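PDB 4US5: luciferase-like monooxygenase from Streptomyces bottropensis, which probably acts as a flavin-dependent monooxygenase of the bacterial luciferase family, inserting oxygen from molecular oxygen into a substrate. Local coordinates for residues R285-S290 against D296-M301. Residues are numbered along the deposited sequence; the frame is centred on the assembly and turned at random.
Sequences RYVVGS and DQLTKM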
loop_
_atom_site.group_PDB
_atom_site.type_symbol
_atom_site.label_atom_id
_atom_site.label_comp_id
_atom_site.label_asym_id
_atom_site.label_seq_id
_atom_site.Cartn_x
_atom_site.Cartn_y
_atom_site.Cartn_z
ATOM N N ARG B 285 -18.792 -6.828 -26.915
ATOM C CA ARG B 285 -18.188 -6.081 -25.827
ATOM C C ARG B 285 -17.684 -7.033 -24.719
ATOM O O ARG B 285 -16.563 -6.887 -24.199
ATOM C CB ARG B 285 -19.172 -5.101 -25.219
ATOM C CG ARG B 285 -18.533 -4.246 -24.120
ATOM C CD ARG B 285 -19.543 -3.495 -23.314
ATOM N NE ARG B 285 -20.122 -2.388 -24.083
ATOM C CZ ARG B 285 -19.560 -1.196 -24.216
ATOM N NH1 ARG B 285 -18.398 -0.934 -23.676
ATOM N NH2 ARG B 285 -20.161 -0.273 -24.933
ATOM N N TYR B 286 -18.544 -7.971 -24.360
ATOM C CA TYR B 286 -18.250 -8.982 -23.365
ATOM C C TYR B 286 -18.332 -10.346 -24.048
ATOM O O TYR B 286 -19.291 -10.641 -24.778
ATOM C CB TYR B 286 -19.280 -8.925 -22.232
ATOM C CG TYR B 286 -19.400 -7.581 -21.556
ATOM C CD1 TYR B 286 -18.306 -6.754 -21.374
ATOM C CD2 TYR B 286 -20.629 -7.148 -21.063
ATOM C CE1 TYR B 286 -18.429 -5.547 -20.717
ATOM C CE2 TYR B 286 -20.755 -5.932 -20.402
ATOM C CZ TYR B 286 -19.670 -5.136 -20.248
ATOM O OH TYR B 286 -19.766 -3.943 -19.607
ATOM N N VAL B 287 -17.317 -11.169 -23.825
ATOM C CA VAL B 287 -17.196 -12.452 -24.501
ATOM C C VAL B 287 -17.740 -13.544 -23.630
ATOM O O VAL B 287 -17.232 -13.778 -22.518
ATOM C CB VAL B 287 -15.740 -12.713 -24.869
ATOM C CG1 VAL B 287 -15.559 -14.097 -25.486
ATOM C CG2 VAL B 287 -15.264 -11.636 -25.825
ATOM N N VAL B 288 -18.739 -14.269 -24.149
ATOM C CA VAL B 288 -19.510 -15.222 -23.349
ATOM C C VAL B 288 -19.633 -16.543 -24.087
ATOM O O VAL B 288 -19.866 -16.549 -25.315
ATOM C CB VAL B 288 -20.935 -14.712 -23.088
ATOM C CG1 VAL B 288 -21.723 -15.698 -22.220
ATOM C CG2 VAL B 288 -20.902 -13.336 -22.455
ATOM N N GLY B 289 -19.528 -17.648 -23.361
ATOM C CA GLY B 289 -19.842 -18.958 -23.926
ATOM C C GLY B 289 -19.108 -20.126 -23.336
ATOM O O GLY B 289 -18.428 -20.019 -22.293
ATOM N N SER B 290 -19.215 -21.259 -24.044
ATOM C CA SER B 290 -18.462 -22.448 -23.741
ATOM C C SER B 290 -16.979 -22.211 -23.948
ATOM O O SER B 290 -16.587 -21.231 -24.584
ATOM C CB SER B 290 -18.925 -23.584 -24.672
ATOM O OG SER B 290 -18.539 -23.268 -25.988
ATOM N N ASP B 296 -12.237 -19.553 -29.403
ATOM C CA ASP B 296 -12.206 -19.187 -30.835
ATOM C C ASP B 296 -12.396 -17.687 -31.020
ATOM O O ASP B 296 -11.680 -17.050 -31.805
ATOM C CB ASP B 296 -13.279 -19.966 -31.600
ATOM C CG ASP B 296 -12.971 -21.450 -31.714
ATOM O OD1 ASP B 296 -11.834 -21.880 -31.397
ATOM O OD2 ASP B 296 -13.876 -22.202 -32.103
ATOM N N GLN B 297 -13.361 -17.109 -30.312
ATOM C CA GLN B 297 -13.627 -15.681 -30.420
ATOM C C GLN B 297 -12.412 -14.871 -29.976
ATOM O O GLN B 297 -11.993 -13.907 -30.633
ATOM C CB GLN B 297 -14.854 -15.310 -29.580
ATOM C CG GLN B 297 -15.216 -13.842 -29.585
ATOM C CD GLN B 297 -15.712 -13.353 -30.960
ATOM O OE1 GLN B 297 -16.875 -13.517 -31.295
ATOM N NE2 GLN B 297 -14.814 -12.764 -31.750
ATOM N N LEU B 298 -11.841 -15.252 -28.837
ATOM C CA LEU B 298 -10.748 -14.489 -28.269
ATOM C C LEU B 298 -9.482 -14.609 -29.096
ATOM O O LEU B 298 -8.748 -13.652 -29.251
ATOM C CB LEU B 298 -10.471 -14.935 -26.814
ATOM C CG LEU B 298 -11.539 -14.556 -25.801
ATOM C CD1 LEU B 298 -11.307 -15.314 -24.486
ATOM C CD2 LEU B 298 -11.538 -13.057 -25.550
ATOM N N THR B 299 -9.267 -15.781 -29.678
ATOM C CA THR B 299 -8.113 -16.002 -30.541
ATOM C C THR B 299 -8.183 -15.106 -31.804
ATOM O O THR B 299 -7.180 -14.520 -32.213
ATOM C CB THR B 299 -7.973 -17.491 -30.912
ATOM O OG1 THR B 299 -7.700 -18.237 -29.722
ATOM C CG2 THR B 299 -6.810 -17.694 -31.882
ATOM N N LYS B 300 -9.368 -14.994 -32.400
ATOM C CA LYS B 300 -9.572 -14.077 -33.537
ATOM C C LYS B 300 -9.173 -12.669 -33.137
ATOM O O LYS B 300 -8.487 -11.949 -33.896
ATOM C CB LYS B 300 -11.027 -14.084 -33.980
ATOM C CG LYS B 300 -11.489 -15.343 -34.707
ATOM C CD LYS B 300 -12.868 -15.132 -35.350
ATOM C CE LYS B 300 -13.330 -16.312 -36.203
ATOM N NZ LYS B 300 -14.760 -16.203 -36.636
HETATM N N MSE B 301 -9.593 -12.263 -31.931
HETATM C CA MSE B 301 -9.355 -10.907 -31.456
HETATM C C MSE B 301 -7.900 -10.681 -31.209
HETATM O O MSE B 301 -7.343 -9.649 -31.586
HETATM C CB MSE B 301 -10.184 -10.648 -30.191
HETATM C CG MSE B 301 -11.673 -10.612 -30.534
HETATM SE SE MSE B 301 -12.762 -10.746 -28.935
HETATM C CE MSE B 301 -12.367 -8.968 -28.234
#
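Val287 makes an apolar strand-to-helix contact with Gln297, Leu298 and Met301, where strand 286-289 leads into helix 291-305. The axes of strand 286-289 and segment 296-301 come within 9.5 Å, their directions 148° apart. No hydrogen bond joins the two segments. Val287 is the one residue of 285-290 that touches segment 296-301, and its two methyls divide the work. Val287 CG1 lies anti to the backbone N (chi1 176°), which sets it against Gln297 and Leu298: it is 4.1 Å from Gln297 CG and also meets Leu298 CG. Val287 CG2 turns to Leu298 CD2 at 4.0 Å and to Met301 SE at 4.1 Å. Met301 is a selenomethionine, and its side chain passes that of Val287 in the opposite direction. Leu298 comes obliquely across the valine.

The pair is one beta-alpha unit of the TIM-barrel fold expected for this family. Strand 286-289 lies parallel to strand 221-229, bonded through the backbone of Val287 to Val226 and Cys228. Leu298 touches Val225 and Val227 of that strand, and Met301 touches Leu223, so the helix packs over both strands. On the other face of the strand, Tyr286 and Val288 meet helix 233-251. With both methyls removed, as by an alanine at Val287, Gln297 CG, Leu298 and the selenium of Met301 would probably face a gap. At the turn between strand and helix, Ser290 is the N-cap, its OG accepting a bond from Arg293 N.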